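Local atomic coordinates of bifunctional dTDP-4-dehydrorhamnose 3,5-epimerase/dTDP-4-dehydrorhamnose reductase (Arabidopsis thaliana, PDB entry 4QQR), a protein that converts dTDP-4-keto-6-deoxyglucose to dTDP-L-rhamnose by epimerising C3' and C5' of the sugar and then reducing its keto group with NADPH. Residues A[75-79]-A[80-84]; A[118-121]-A[122-125]; A[152-155]-A[156-159]; A[202-205]-A[206-209]. One frame throughout, in Å; residues are numbered along the deposited sequence.

Contact 1: A[75-79]-A[80-84]; sequences NVDWC and ESHKV. With ZN (zinc ion), chain E.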
ATOM      1  N   ASN A  75      -9.662   3.213 -15.833  1.00 76.57           N
ATOM      2  CA  ASN A  75     -10.027   3.009 -17.230  1.00 74.62           C
ATOM      3  C   ASN A  75     -11.234   2.084 -17.339  1.00 76.72           C
ATOM      4  O   ASN A  75     -11.716   1.790 -18.432  1.00 76.08           O
ATOM      5  CB  ASN A  75      -8.845   2.457 -18.029  1.00 20.00           C
ATOM      6  CG  ASN A  75      -8.738   0.948 -17.949  1.00 20.00           C
ATOM      7  OD1 ASN A  75      -9.587   0.285 -17.354  1.00 20.00           O
ATOM      8  ND2 ASN A  75      -7.689   0.396 -18.550  1.00 20.00           N
ATOM      9  N   VAL A  76     -11.712   1.634 -16.185  1.00 70.78           N
ATOM     10  CA  VAL A  76     -12.905   0.804 -16.095  1.00 67.92           C
ATOM     11  C   VAL A  76     -13.637   1.165 -14.812  1.00 66.84           C
ATOM     12  O   VAL A  76     -13.310   2.163 -14.173  1.00 68.88           O
ATOM     13  CB  VAL A  76     -12.555  -0.693 -16.070  1.00 69.03           C
ATOM     14  CG1 VAL A  76     -13.017  -1.369 -17.352  1.00 66.14           C
ATOM     15  CG2 VAL A  76     -11.061  -0.886 -15.863  1.00 62.23           C
ATOM     16  N   ASP A  77     -14.619   0.359 -14.427  1.00 60.53           N
ATOM     17  CA  ASP A  77     -15.323   0.606 -13.177  1.00 60.86           C
ATOM     18  C   ASP A  77     -14.452   0.218 -11.993  1.00 59.46           C
ATOM     19  O   ASP A  77     -13.566  -0.627 -12.114  1.00 53.69           O
ATOM     20  CB  ASP A  77     -16.631  -0.185 -13.133  1.00 56.77           C
ATOM     21  CG  ASP A  77     -16.416  -1.672 -13.322  1.00 56.71           C
ATOM     22  OD1 ASP A  77     -16.512  -2.140 -14.475  1.00 53.85           O
ATOM     23  OD2 ASP A  77     -16.150  -2.375 -12.322  1.00 50.11           O
ATOM     24  N   TRP A  78     -14.707   0.836 -10.846  1.00 55.69           N
ATOM     25  CA  TRP A  78     -13.999   0.474  -9.623  1.00 50.79           C
ATOM     26  C   TRP A  78     -14.806  -0.359  -8.626  1.00 48.75           C
ATOM     27  O   TRP A  78     -14.979   0.004  -7.463  1.00 47.81           O
ATOM     28  CB  TRP A  78     -13.395   1.722  -8.983  1.00 49.24           C
ATOM     29  CG  TRP A  78     -12.319   2.302  -9.841  1.00 50.56           C
ATOM     30  CD1 TRP A  78     -12.322   3.522 -10.461  1.00 53.98           C
ATOM     31  CD2 TRP A  78     -11.087   1.671 -10.206  1.00 50.26           C
ATOM     32  NE1 TRP A  78     -11.153   3.698 -11.175  1.00 54.64           N
ATOM     33  CE2 TRP A  78     -10.380   2.574 -11.035  1.00 55.31           C
ATOM     34  CE3 TRP A  78     -10.509   0.431  -9.908  1.00 49.58           C
ATOM     35  CZ2 TRP A  78      -9.127   2.273 -11.570  1.00 55.69           C
ATOM     36  CZ3 TRP A  78      -9.269   0.131 -10.440  1.00 50.30           C
ATOM     37  CH2 TRP A  78      -8.587   1.051 -11.260  1.00 52.55           C
ATOM     38  N   CYS A  79     -15.290  -1.498  -9.094  1.00 47.70           N
ATOM     39  CA  CYS A  79     -15.895  -2.451  -8.191  1.00 49.05           C
ATOM     40  C   CYS A  79     -14.801  -3.237  -7.450  1.00 47.57           C
ATOM     41  O   CYS A  79     -13.596  -3.080  -7.705  1.00 43.08           O
ATOM     42  CB  CYS A  79     -16.812  -3.406  -8.942  1.00 45.27           C
ATOM     43  SG  CYS A  79     -15.953  -4.847  -9.625  1.00 46.79           S
ATOM     44  N   GLU A  80     -15.234  -4.086  -6.533  1.00 42.53           N
ATOM     45  CA  GLU A  80     -14.294  -4.865  -5.755  1.00 48.06           C
ATOM     46  C   GLU A  80     -13.372  -5.726  -6.612  1.00 45.02           C
ATOM     47  O   GLU A  80     -12.149  -5.632  -6.472  1.00 45.76           O
ATOM     48  CB  GLU A  80     -15.026  -5.666  -4.684  1.00 45.98           C
ATOM     49  CG  GLU A  80     -15.675  -4.740  -3.684  1.00 46.20           C
ATOM     50  CD  GLU A  80     -16.496  -5.470  -2.657  1.00 48.53           C
ATOM     51  OE1 GLU A  80     -16.469  -6.725  -2.662  1.00 52.72           O
ATOM     52  OE2 GLU A  80     -17.168  -4.788  -1.853  1.00 43.93           O
ATOM     53  N   SER A  81     -13.938  -6.523  -7.515  1.00 44.25           N
ATOM     54  CA  SER A  81     -13.122  -7.369  -8.394  1.00 45.71           C
ATOM     55  C   SER A  81     -12.084  -6.557  -9.178  1.00 46.57           C
ATOM     56  O   SER A  81     -10.997  -7.050  -9.467  1.00 46.34           O
ATOM     57  CB  SER A  81     -13.976  -8.188  -9.368  1.00 42.64           C
ATOM     58  OG  SER A  81     -15.107  -8.773  -8.741  1.00 51.50           O
ATOM     59  N   HIS A  82     -12.412  -5.312  -9.508  1.00 44.36           N
ATOM     60  CA  HIS A  82     -11.509  -4.496 -10.298  1.00 46.96           C
ATOM     61  C   HIS A  82     -10.460  -3.825  -9.430  1.00 47.91           C
ATOM     62  O   HIS A  82      -9.294  -3.733  -9.816  1.00 46.15           O
ATOM     63  CB  HIS A  82     -12.285  -3.455 -11.104  1.00 51.53           C
ATOM     64  CG  HIS A  82     -12.375  -3.771 -12.562  1.00 51.43           C
ATOM     65  ND1 HIS A  82     -13.540  -3.641 -13.282  1.00 54.05           N
ATOM     66  CD2 HIS A  82     -11.442  -4.215 -13.437  1.00 59.71           C
ATOM     67  CE1 HIS A  82     -13.326  -3.989 -14.538  1.00 56.97           C
ATOM     68  NE2 HIS A  82     -12.058  -4.338 -14.660  1.00 61.81           N
ATOM     69  N   LYS A  83     -10.885  -3.344  -8.266  1.00 45.94           N
ATOM     70  CA  LYS A  83      -9.958  -2.773  -7.302  1.00 45.80           C
ATOM     71  C   LYS A  83      -8.951  -3.841  -6.879  1.00 47.52           C
ATOM     72  O   LYS A  83      -7.737  -3.585  -6.857  1.00 45.71           O
ATOM     73  CB  LYS A  83     -10.707  -2.246  -6.073  1.00 46.48           C
ATOM     74  CG  LYS A  83     -11.458  -0.940  -6.263  1.00 47.11           C
ATOM     75  CD  LYS A  83     -12.355  -0.726  -5.061  1.00 51.35           C
ATOM     76  CE  LYS A  83     -12.798   0.721  -4.898  1.00 52.04           C
ATOM     77  NZ  LYS A  83     -13.887   0.789  -3.860  1.00 51.33           N
ATOM     78  N   VAL A  84      -9.457  -5.033  -6.548  1.00 43.95           N
ATOM     79  CA  VAL A  84      -8.604  -6.119  -6.073  1.00 44.11           C
ATOM     80  C   VAL A  84      -7.608  -6.471  -7.157  1.00 43.73           C
ATOM     81  O   VAL A  84      -6.428  -6.689  -6.883  1.00 48.22           O
ATOM     82  CB  VAL A  84      -9.408  -7.384  -5.634  1.00 45.70           C
ATOM     83  CG1 VAL A  84      -8.506  -8.601  -5.545  1.00 43.86           C
ATOM     84  CG2 VAL A  84     -10.094  -7.148  -4.294  1.00 45.04           C
TER
HETATM   85 ZN    ZN E 403     -15.642  -3.950 -12.026  1.00 60.72          ZN
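With chi1 at 57° in Asp77 and 87° in Cys79, both side chains stand between their own backbone N and carbonyl carbon, and OD2 and SG converge on a zinc ion that His82, one helical turn further on, also binds. SG lies 2.6 Å from the zinc and His82 ND1 2.5 Å from it, while Asp77 OD2 supplies a third ligand at the edge of the imidazole. Val76 comes over one face of this ring as a CH-pi contact, its CB 3.7 Å from His82 CE1. Cys79 also caps the helix. Its SG accepts a weak bond from His82 N, and its carbonyl O receives Lys83 N at 2.8 Å in a nearly straight bond (169°). The extended chain of Lys83 passes Trp78, placing CE 3.4 Å from Trp78 O and CG 4.0 Å from Trp78 CE3, and NZ makes a weak hydrogen bond to Asn157 of the second subunit. Shortening Lys83 to an alanine would probably uncover this part of the indole and leave that asparagine without its weak partner. Trp78 also meets the ring of Phe143. Taken together, a loop leading from strand 63-66 ends in a cysteine N-cap, and an Asp-x-Cys-x-x-His sequence folds its three ligands around one zinc at the start of helix 80-103.

Contact 2: A[118-121]-A[122-125]; sequences EYDS and GHPL. With ZN (zinc ion), chain C.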
ATOM      1  N   GLU A 118      -2.525  17.521  -7.658  1.00 47.56           N
ATOM      2  CA  GLU A 118      -3.577  18.431  -8.128  1.00 50.27           C
ATOM      3  C   GLU A 118      -3.271  19.906  -7.817  1.00 50.35           C
ATOM      4  O   GLU A 118      -2.720  20.221  -6.759  1.00 50.85           O
ATOM      5  CB  GLU A 118      -4.916  18.031  -7.518  1.00 49.27           C
ATOM      6  CG  GLU A 118      -6.076  18.878  -7.964  1.00 54.49           C
ATOM      7  CD  GLU A 118      -7.376  18.501  -7.281  1.00 54.97           C
ATOM      8  OE1 GLU A 118      -7.340  18.077  -6.104  1.00 49.63           O
ATOM      9  OE2 GLU A 118      -8.433  18.631  -7.939  1.00 56.09           O
ATOM     10  N   TYR A 119      -3.614  20.795  -8.745  1.00 45.70           N
ATOM     11  CA  TYR A 119      -3.468  22.235  -8.521  1.00 51.71           C
ATOM     12  C   TYR A 119      -4.018  22.648  -7.144  1.00 49.59           C
ATOM     13  O   TYR A 119      -5.155  22.320  -6.800  1.00 45.73           O
ATOM     14  CB  TYR A 119      -4.162  23.029  -9.645  1.00 49.83           C
ATOM     15  CG  TYR A 119      -3.421  23.041 -10.981  1.00 45.00           C
ATOM     16  CD1 TYR A 119      -2.080  23.412 -11.059  1.00 44.47           C
ATOM     17  CD2 TYR A 119      -4.066  22.676 -12.157  1.00 40.94           C
ATOM     18  CE1 TYR A 119      -1.402  23.420 -12.274  1.00 41.88           C
ATOM     19  CE2 TYR A 119      -3.401  22.675 -13.376  1.00 41.90           C
ATOM     20  CZ  TYR A 119      -2.069  23.052 -13.429  1.00 44.19           C
ATOM     21  OH  TYR A 119      -1.409  23.060 -14.647  1.00 43.53           O
ATOM     22  N   ASP A 120      -3.190  23.337  -6.357  1.00 51.33           N
ATOM     23  CA  ASP A 120      -3.576  23.768  -5.009  1.00 51.80           C
ATOM     24  C   ASP A 120      -3.078  25.174  -4.643  1.00 56.56           C
ATOM     25  O   ASP A 120      -2.463  25.860  -5.468  1.00 54.07           O
ATOM     26  CB  ASP A 120      -3.124  22.748  -3.951  1.00 49.09           C
ATOM     27  CG  ASP A 120      -1.603  22.662  -3.803  1.00 53.47           C
ATOM     28  OD1 ASP A 120      -1.140  21.779  -3.044  1.00 57.73           O
ATOM     29  OD2 ASP A 120      -0.862  23.454  -4.428  1.00 54.60           O
ATOM     30  N   SER A 121      -3.331  25.577  -3.396  1.00 57.36           N
ATOM     31  CA  SER A 121      -2.914  26.889  -2.882  1.00 57.75           C
ATOM     32  C   SER A 121      -1.415  27.194  -3.036  1.00 56.20           C
ATOM     33  O   SER A 121      -1.012  28.359  -3.102  1.00 58.97           O
ATOM     34  CB  SER A 121      -3.276  27.011  -1.404  1.00 56.34           C
ATOM     35  OG  SER A 121      -2.109  26.902  -0.605  1.00 56.39           O
ATOM     36  N   GLY A 122      -0.593  26.150  -3.068  1.00 54.81           N
ATOM     37  CA  GLY A 122       0.852  26.319  -3.102  1.00 56.70           C
ATOM     38  C   GLY A 122       1.425  25.948  -4.454  1.00 57.08           C
ATOM     39  O   GLY A 122       2.625  26.120  -4.704  1.00 55.61           O
ATOM     40  N   HIS A 123       0.561  25.413  -5.317  1.00 55.74           N
ATOM     41  CA  HIS A 123       0.896  25.155  -6.719  1.00 55.91           C
ATOM     42  C   HIS A 123      -0.320  25.494  -7.589  1.00 55.32           C
ATOM     43  O   HIS A 123      -0.952  24.607  -8.169  1.00 52.73           O
ATOM     44  CB  HIS A 123       1.309  23.692  -6.934  1.00 53.66           C
ATOM     45  CG  HIS A 123       2.114  23.114  -5.815  1.00 53.67           C
ATOM     46  ND1 HIS A 123       1.561  22.798  -4.584  1.00 51.68           N
ATOM     47  CD2 HIS A 123       3.425  22.792  -5.724  1.00 53.51           C
ATOM     48  CE1 HIS A 123       2.496  22.313  -3.795  1.00 52.67           C
ATOM     49  NE2 HIS A 123       3.638  22.291  -4.461  1.00 54.23           N
ATOM     50  N   PRO A 124      -0.658  26.790  -7.681  1.00 57.26           N
ATOM     51  CA  PRO A 124      -1.937  27.147  -8.313  1.00 56.10           C
ATOM     52  C   PRO A 124      -1.949  27.020  -9.833  1.00 53.00           C
ATOM     53  O   PRO A 124      -0.901  27.099 -10.478  1.00 55.31           O
ATOM     54  CB  PRO A 124      -2.150  28.603  -7.889  1.00 57.68           C
ATOM     55  CG  PRO A 124      -0.768  29.125  -7.546  1.00 60.47           C
ATOM     56  CD  PRO A 124       0.088  27.959  -7.169  1.00 56.55           C
ATOM     57  N   LEU A 125      -3.138  26.805 -10.383  1.00 46.09           N
ATOM     58  CA  LEU A 125      -3.343  26.793 -11.821  1.00 46.97           C
ATOM     59  C   LEU A 125      -2.816  28.087 -12.434  1.00 54.73           C
ATOM     60  O   LEU A 125      -3.236  29.179 -12.046  1.00 56.93           O
ATOM     61  CB  LEU A 125      -4.835  26.640 -12.111  1.00 49.88           C
ATOM     62  CG  LEU A 125      -5.352  26.963 -13.515  1.00 58.21           C
ATOM     63  CD1 LEU A 125      -4.724  26.023 -14.559  1.00 53.86           C
ATOM     64  CD2 LEU A 125      -6.890  26.915 -13.568  1.00 46.48           C
TER
HETATM   65 ZN    ZN C 401       6.077  22.070  -4.388  1.00 79.81          ZN
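His123 and Asp120 run alongside each other in the same direction, joined by a hydrogen bond in which His123 ND1 donates to Asp120 OD2 at 2.5 Å (158° at the hydrogen). The bond meets the syn lone pair of OD2 and stays in the imidazole plane, although carboxylate and ring planes are 33° apart. Across the ring, NE2 binds a zinc ion at 2.5 Å, which Asp135 OD2 also binds. OD2 of Asp120 takes a second bond from Gly122 N, 3.0 Å away and from above the carboxylate plane, which makes an Asx turn; a weak third one comes from His123 N. Chi1 of 67° allows this, setting Asp120 CG near both its own N and carbonyl carbon and turning OD2 back over the turn. In the next shell, Asp120 to His123 form a type I beta turn whose ends make a single antiparallel hydrogen-bonded pair, with Asp120 N to His123 O and His123 N to Asp120 O both 3.1 Å. Beyond the turn, Tyr119 lays one ring face over Leu125, whose CA is 3.8 Å from the ring centroid, while His123 O sits at the ring edge. Tyr119 OH bonds to Pro194 O, and Phe131 stacks on the imidazole. The ND1 bond probably limits the ring's rotation and keeps NE2 toward the metal; accepting that hydrogen, the negative carboxylate is also likely to make NE2 more electron-rich.

Contact 3: A[152-155]-A[156-159]; sequences EELL and KNYE. With ZN (zinc ion), chain D.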
ATOM      1  N   GLU A 152       3.942   4.158  -4.675  1.00 40.02           N
ATOM      2  CA  GLU A 152       5.051   5.079  -4.882  1.00 39.84           C
ATOM      3  C   GLU A 152       5.762   5.402  -3.575  1.00 40.04           C
ATOM      4  O   GLU A 152       6.986   5.413  -3.526  1.00 44.41           O
ATOM      5  CB  GLU A 152       4.626   6.376  -5.562  1.00 36.56           C
ATOM      6  CG  GLU A 152       5.828   7.283  -5.777  1.00 38.52           C
ATOM      7  CD  GLU A 152       5.488   8.627  -6.400  1.00 46.08           C
ATOM      8  OE1 GLU A 152       5.613   8.753  -7.649  1.00 44.16           O
ATOM      9  OE2 GLU A 152       5.132   9.566  -5.635  1.00 47.08           O
ATOM     10  N   GLU A 153       5.002   5.665  -2.523  1.00 38.67           N
ATOM     11  CA  GLU A 153       5.610   5.956  -1.236  1.00 43.60           C
ATOM     12  C   GLU A 153       6.424   4.755  -0.735  1.00 43.16           C
ATOM     13  O   GLU A 153       7.548   4.912  -0.261  1.00 42.35           O
ATOM     14  CB  GLU A 153       4.548   6.359  -0.207  1.00 45.31           C
ATOM     15  CG  GLU A 153       5.101   6.586   1.206  1.00 49.84           C
ATOM     16  CD  GLU A 153       5.494   8.033   1.488  1.00 61.20           C
ATOM     17  OE1 GLU A 153       5.444   8.879   0.555  1.00 62.70           O
ATOM     18  OE2 GLU A 153       5.843   8.332   2.661  1.00 65.95           O
ATOM     19  N   LEU A 154       5.857   3.561  -0.859  1.00 41.73           N
ATOM     20  CA  LEU A 154       6.556   2.335  -0.477  1.00 42.33           C
ATOM     21  C   LEU A 154       7.837   2.105  -1.275  1.00 42.15           C
ATOM     22  O   LEU A 154       8.873   1.736  -0.711  1.00 41.87           O
ATOM     23  CB  LEU A 154       5.631   1.125  -0.603  1.00 41.30           C
ATOM     24  CG  LEU A 154       4.470   1.170   0.384  1.00 41.89           C
ATOM     25  CD1 LEU A 154       3.414   0.142   0.032  1.00 38.93           C
ATOM     26  CD2 LEU A 154       5.002   0.986   1.803  1.00 42.56           C
ATOM     27  N   LEU A 155       7.776   2.338  -2.582  1.00 41.36           N
ATOM     28  CA  LEU A 155       8.947   2.134  -3.426  1.00 39.07           C
ATOM     29  C   LEU A 155      10.127   3.036  -3.044  1.00 41.69           C
ATOM     30  O   LEU A 155      11.269   2.752  -3.422  1.00 43.54           O
ATOM     31  CB  LEU A 155       8.583   2.284  -4.895  1.00 39.47           C
ATOM     32  CG  LEU A 155       7.655   1.182  -5.414  1.00 42.02           C
ATOM     33  CD1 LEU A 155       7.276   1.412  -6.874  1.00 42.20           C
ATOM     34  CD2 LEU A 155       8.296  -0.177  -5.243  1.00 37.47           C
ATOM     35  N   LYS A 156       9.857   4.102  -2.285  1.00 39.29           N
ATOM     36  CA  LYS A 156      10.912   4.983  -1.763  1.00 43.63           C
ATOM     37  C   LYS A 156      11.908   4.203  -0.897  1.00 45.21           C
ATOM     38  O   LYS A 156      13.058   4.631  -0.727  1.00 43.75           O
ATOM     39  CB  LYS A 156      10.334   6.129  -0.900  1.00 43.95           C
ATOM     40  CG  LYS A 156       9.771   7.354  -1.635  1.00 40.71           C
ATOM     41  CD  LYS A 156       9.357   8.425  -0.610  1.00 44.63           C
ATOM     42  CE  LYS A 156       8.732   9.675  -1.229  1.00 48.97           C
ATOM     43  NZ  LYS A 156       9.718  10.811  -1.379  1.00 54.18           N
ATOM     44  N   ASN A 157      11.454   3.082  -0.331  1.00 42.96           N
ATOM     45  CA  ASN A 157      12.292   2.262   0.539  1.00 44.09           C
ATOM     46  C   ASN A 157      13.190   1.291  -0.223  1.00 47.77           C
ATOM     47  O   ASN A 157      14.072   0.674   0.385  1.00 49.02           O
ATOM     48  CB  ASN A 157      11.445   1.481   1.543  1.00 43.05           C
ATOM     49  CG  ASN A 157      10.555   2.380   2.383  1.00 46.84           C
ATOM     50  OD1 ASN A 157      11.043   3.179   3.185  1.00 46.87           O
ATOM     51  ND2 ASN A 157       9.239   2.235   2.227  1.00 44.13           N
ATOM     52  N   TYR A 158      12.959   1.146  -1.535  1.00 44.38           N
ATOM     53  CA  TYR A 158      13.810   0.296  -2.385  1.00 44.00           C
ATOM     54  C   TYR A 158      14.796   1.132  -3.185  1.00 42.40           C
ATOM     55  O   TYR A 158      14.459   1.649  -4.234  1.00 45.04           O
ATOM     56  CB  TYR A 158      12.984  -0.557  -3.356  1.00 43.08           C
ATOM     57  CG  TYR A 158      12.014  -1.482  -2.678  1.00 41.86           C
ATOM     58  CD1 TYR A 158      12.296  -2.831  -2.534  1.00 40.61           C
ATOM     59  CD2 TYR A 158      10.818  -0.999  -2.159  1.00 42.45           C
ATOM     60  CE1 TYR A 158      11.408  -3.680  -1.898  1.00 41.75           C
ATOM     61  CE2 TYR A 158       9.925  -1.835  -1.521  1.00 42.75           C
ATOM     62  CZ  TYR A 158      10.221  -3.175  -1.397  1.00 42.40           C
ATOM     63  OH  TYR A 158       9.326  -4.003  -0.756  1.00 44.55           O
ATOM     64  N   GLU A 159      16.028   1.222  -2.704  1.00 44.88           N
ATOM     65  CA  GLU A 159      17.042   2.092  -3.293  1.00 43.56           C
ATOM     66  C   GLU A 159      17.434   1.757  -4.720  1.00 43.28           C
ATOM     67  O   GLU A 159      18.177   2.519  -5.350  1.00 46.67           O
ATOM     68  CB  GLU A 159      18.306   2.072  -2.433  1.00 44.85           C
ATOM     69  CG  GLU A 159      19.265   0.973  -2.827  1.00 46.94           C
ATOM     70  CD  GLU A 159      19.923   0.303  -1.638  1.00 47.73           C
ATOM     71  OE1 GLU A 159      20.396   1.015  -0.722  1.00 44.39           O
ATOM     72  OE2 GLU A 159      19.957  -0.947  -1.634  1.00 45.65           O
TER
HETATM   73 ZN    ZN D 402      21.029  -1.405   0.578  1.00 63.99          ZN
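Leu155 and Tyr158 meet near the end of helix 143-155 of the Rossmann fold, where residues Leu155 to Tyr158 form a type I beta turn on the crossover leading to strand 161-166. This is the tightly packed side. Leu155 CD2 stands 4.1 Å from Tyr158 CD2, and the phenol ring turns an edge to Leu155 CA and to Leu154 O. Tyr158 N closes the turn on Leu155 O at 3.0 Å. Both side chains also rest on Ala98 of helix 80-103, so the turn is pressed against a neighbouring helix. Leu154 O is gripped twice by one residue: Asn157 N donates to it at 2.9 Å with a nearly straight bond (164°), and Asn157 ND2 adds a weak one. The amide reaches back because CG lies anti to the carbonyl carbon (chi1 -56°), and OD1 faces the second subunit. The opposite character appears at Lys156, an exposed residue. Its N bonds to Glu153 O at 3.2 Å, and the aliphatic chain crosses Glu153 with CE 3.8 Å from OE1, yet NZ stays 5.1 Å from that oxygen, too far for a salt bridge. Glu152, by contrast, is buried and paired with Arg165. Past the turn, Glu159 binds a zinc ion together with Glu80 of the second subunit; its OE2 lies 2.5 Å from the metal.

Contact 4: A[202-205]-A[206-209]; sequences ELLP and ISIE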
ATOM      1  N   GLU A 202       9.942  10.894 -27.338  1.00 41.36           N
ATOM      2  CA  GLU A 202      11.159  11.500 -26.795  1.00 41.27           C
ATOM      3  C   GLU A 202      11.586  10.883 -25.453  1.00 40.17           C
ATOM      4  O   GLU A 202      12.765  10.593 -25.246  1.00 34.96           O
ATOM      5  CB  GLU A 202      10.994  13.008 -26.635  1.00 37.84           C
ATOM      6  CG  GLU A 202      12.218  13.672 -26.034  1.00 39.34           C
ATOM      7  CD  GLU A 202      12.011  15.160 -25.796  1.00 45.50           C
ATOM      8  OE1 GLU A 202      10.839  15.598 -25.828  1.00 45.02           O
ATOM      9  OE2 GLU A 202      13.008  15.890 -25.587  1.00 46.10           O
ATOM     10  N   LEU A 203      10.614  10.678 -24.562  1.00 37.63           N
ATOM     11  CA  LEU A 203      10.894  10.320 -23.176  1.00 39.29           C
ATOM     12  C   LEU A 203      11.238   8.838 -22.961  1.00 42.11           C
ATOM     13  O   LEU A 203      12.076   8.501 -22.111  1.00 39.90           O
ATOM     14  CB  LEU A 203       9.733  10.732 -22.267  1.00 41.79           C
ATOM     15  CG  LEU A 203       9.883  12.035 -21.475  1.00 41.30           C
ATOM     16  CD1 LEU A 203      11.257  12.086 -20.822  1.00 42.12           C
ATOM     17  CD2 LEU A 203       9.674  13.226 -22.363  1.00 39.51           C
ATOM     18  N   LEU A 204      10.610   7.955 -23.732  1.00 40.26           N
ATOM     19  CA  LEU A 204      10.930   6.532 -23.628  1.00 40.49           C
ATOM     20  C   LEU A 204      12.388   6.194 -23.941  1.00 39.86           C
ATOM     21  O   LEU A 204      13.003   5.408 -23.232  1.00 39.71           O
ATOM     22  CB  LEU A 204       9.964   5.658 -24.431  1.00 41.77           C
ATOM     23  CG  LEU A 204       8.616   5.464 -23.740  1.00 40.66           C
ATOM     24  CD1 LEU A 204       7.796   4.352 -24.380  1.00 44.54           C
ATOM     25  CD2 LEU A 204       8.842   5.186 -22.266  1.00 46.66           C
ATOM     26  N   PRO A 205      12.951   6.786 -24.996  1.00 41.60           N
ATOM     27  CA  PRO A 205      14.398   6.580 -25.156  1.00 42.73           C
ATOM     28  C   PRO A 205      15.226   7.001 -23.932  1.00 42.32           C
ATOM     29  O   PRO A 205      16.106   6.250 -23.510  1.00 40.87           O
ATOM     30  CB  PRO A 205      14.727   7.439 -26.380  1.00 38.54           C
ATOM     31  CG  PRO A 205      13.472   7.372 -27.179  1.00 39.93           C
ATOM     32  CD  PRO A 205      12.353   7.411 -26.190  1.00 39.36           C
ATOM     33  N   ILE A 206      14.929   8.175 -23.376  1.00 44.00           N
ATOM     34  CA  ILE A 206      15.594   8.690 -22.177  1.00 40.87           C
ATOM     35  C   ILE A 206      15.517   7.714 -21.007  1.00 40.98           C
ATOM     36  O   ILE A 206      16.468   7.550 -20.254  1.00 42.37           O
ATOM     37  CB  ILE A 206      14.985  10.064 -21.767  1.00 47.09           C
ATOM     38  CG1 ILE A 206      15.516  11.175 -22.695  1.00 44.87           C
ATOM     39  CG2 ILE A 206      15.233  10.373 -20.275  1.00 39.45           C
ATOM     40  CD1 ILE A 206      14.702  12.451 -22.692  1.00 39.44           C
ATOM     41  N   SER A 207      14.382   7.043 -20.863  1.00 43.90           N
ATOM     42  CA  SER A 207      14.245   6.070 -19.788  1.00 41.60           C
ATOM     43  C   SER A 207      15.201   4.896 -19.975  1.00 42.04           C
ATOM     44  O   SER A 207      15.729   4.379 -18.988  1.00 44.41           O
ATOM     45  CB  SER A 207      12.788   5.616 -19.590  1.00 40.02           C
ATOM     46  OG  SER A 207      12.363   4.735 -20.601  1.00 42.85           O
ATOM     47  N   ILE A 208      15.443   4.481 -21.218  1.00 40.79           N
ATOM     48  CA  ILE A 208      16.477   3.467 -21.467  1.00 42.25           C
ATOM     49  C   ILE A 208      17.821   3.968 -20.916  1.00 44.57           C
ATOM     50  O   ILE A 208      18.591   3.198 -20.323  1.00 45.45           O
ATOM     51  CB  ILE A 208      16.666   3.107 -22.979  1.00 41.60           C
ATOM     52  CG1 ILE A 208      15.359   2.659 -23.657  1.00 44.50           C
ATOM     53  CG2 ILE A 208      17.732   2.053 -23.149  1.00 40.88           C
ATOM     54  CD1 ILE A 208      14.586   1.609 -22.925  1.00 44.43           C
ATOM     55  N   GLU A 209      18.083   5.263 -21.103  1.00 42.46           N
ATOM     56  CA  GLU A 209      19.355   5.879 -20.702  1.00 46.45           C
ATOM     57  C   GLU A 209      19.498   6.002 -19.188  1.00 45.49           C
ATOM     58  O   GLU A 209      20.615   5.957 -18.660  1.00 42.15           O
ATOM     59  CB  GLU A 209      19.549   7.262 -21.360  1.00 43.42           C
ATOM     60  CG  GLU A 209      19.579   7.212 -22.884  1.00 51.26           C
ATOM     61  CD  GLU A 209      20.726   6.354 -23.423  1.00 58.18           C
ATOM     62  OE1 GLU A 209      21.832   6.413 -22.813  1.00 55.85           O
ATOM     63  OE2 GLU A 209      20.515   5.625 -24.438  1.00 49.09           O
TER
HETATM   64  O   HOH W   1      17.985   5.465 -25.389  1.00 48.33           O
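Ser207 and Leu204 are joined by a side-chain-to-backbone hydrogen bond: the serine OG donates to Leu204 O at 2.8 Å, coming in 17° from the carbonyl plane. It can do so because chi1 of 75° swings OG back over its own backbone, toward the carbonyl of the preceding turn. The same oxygen accepts Ile208 N, so two donors share it. Regular helical bonds flank the pair, from Ser207 N to Leu203 O at 3.0 Å and from Glu209 N to Pro205 O at 3.3 Å. Pro205 has no N-H to return to the preceding turn, and the helix kinks there. A water bridges Pro205 O and Glu209 OE2, donating at 2.8 Å to the former and 2.7 Å to the latter. Among apolar side chains, Leu203 and Ile206 meet, CD1 to CD1 at 3.9 Å. OG is also hydrogen-bonded to the hydroxyl of Tyr111, which probably binds NADPH; with an alanine here, that hydroxyl would probably lose a partner and be freer to turn. Within the fold, Leu204 and Ile208 pack this stretch of helix 200-212 on helix 23-34, and Leu203 and Ser207 touch Phe221, just beyond strand 217-220.

From the N terminus the contacts follow in series, each a local turn or helix segment, and none nests in or crosses another. Contact 1 closes the loop after strand 63-66 where helix 80-103 starts; contact 2 folds the long loop between strand 107-113 and helix 143-155; contact 3 lies at the end of that helix before strand 161-166; contact 4 lies within helix 200-212. Their nearest atoms stay at least about 11 Å apart, and contacts 1 and 4 sit on opposite sides of the chain's centre. Contacts 1 and 3 are nevertheless joined across the dimer, through a weak hydrogen bond of Lys83 with Asn157 and a zinc between Glu80 and Glu159 of different subunits.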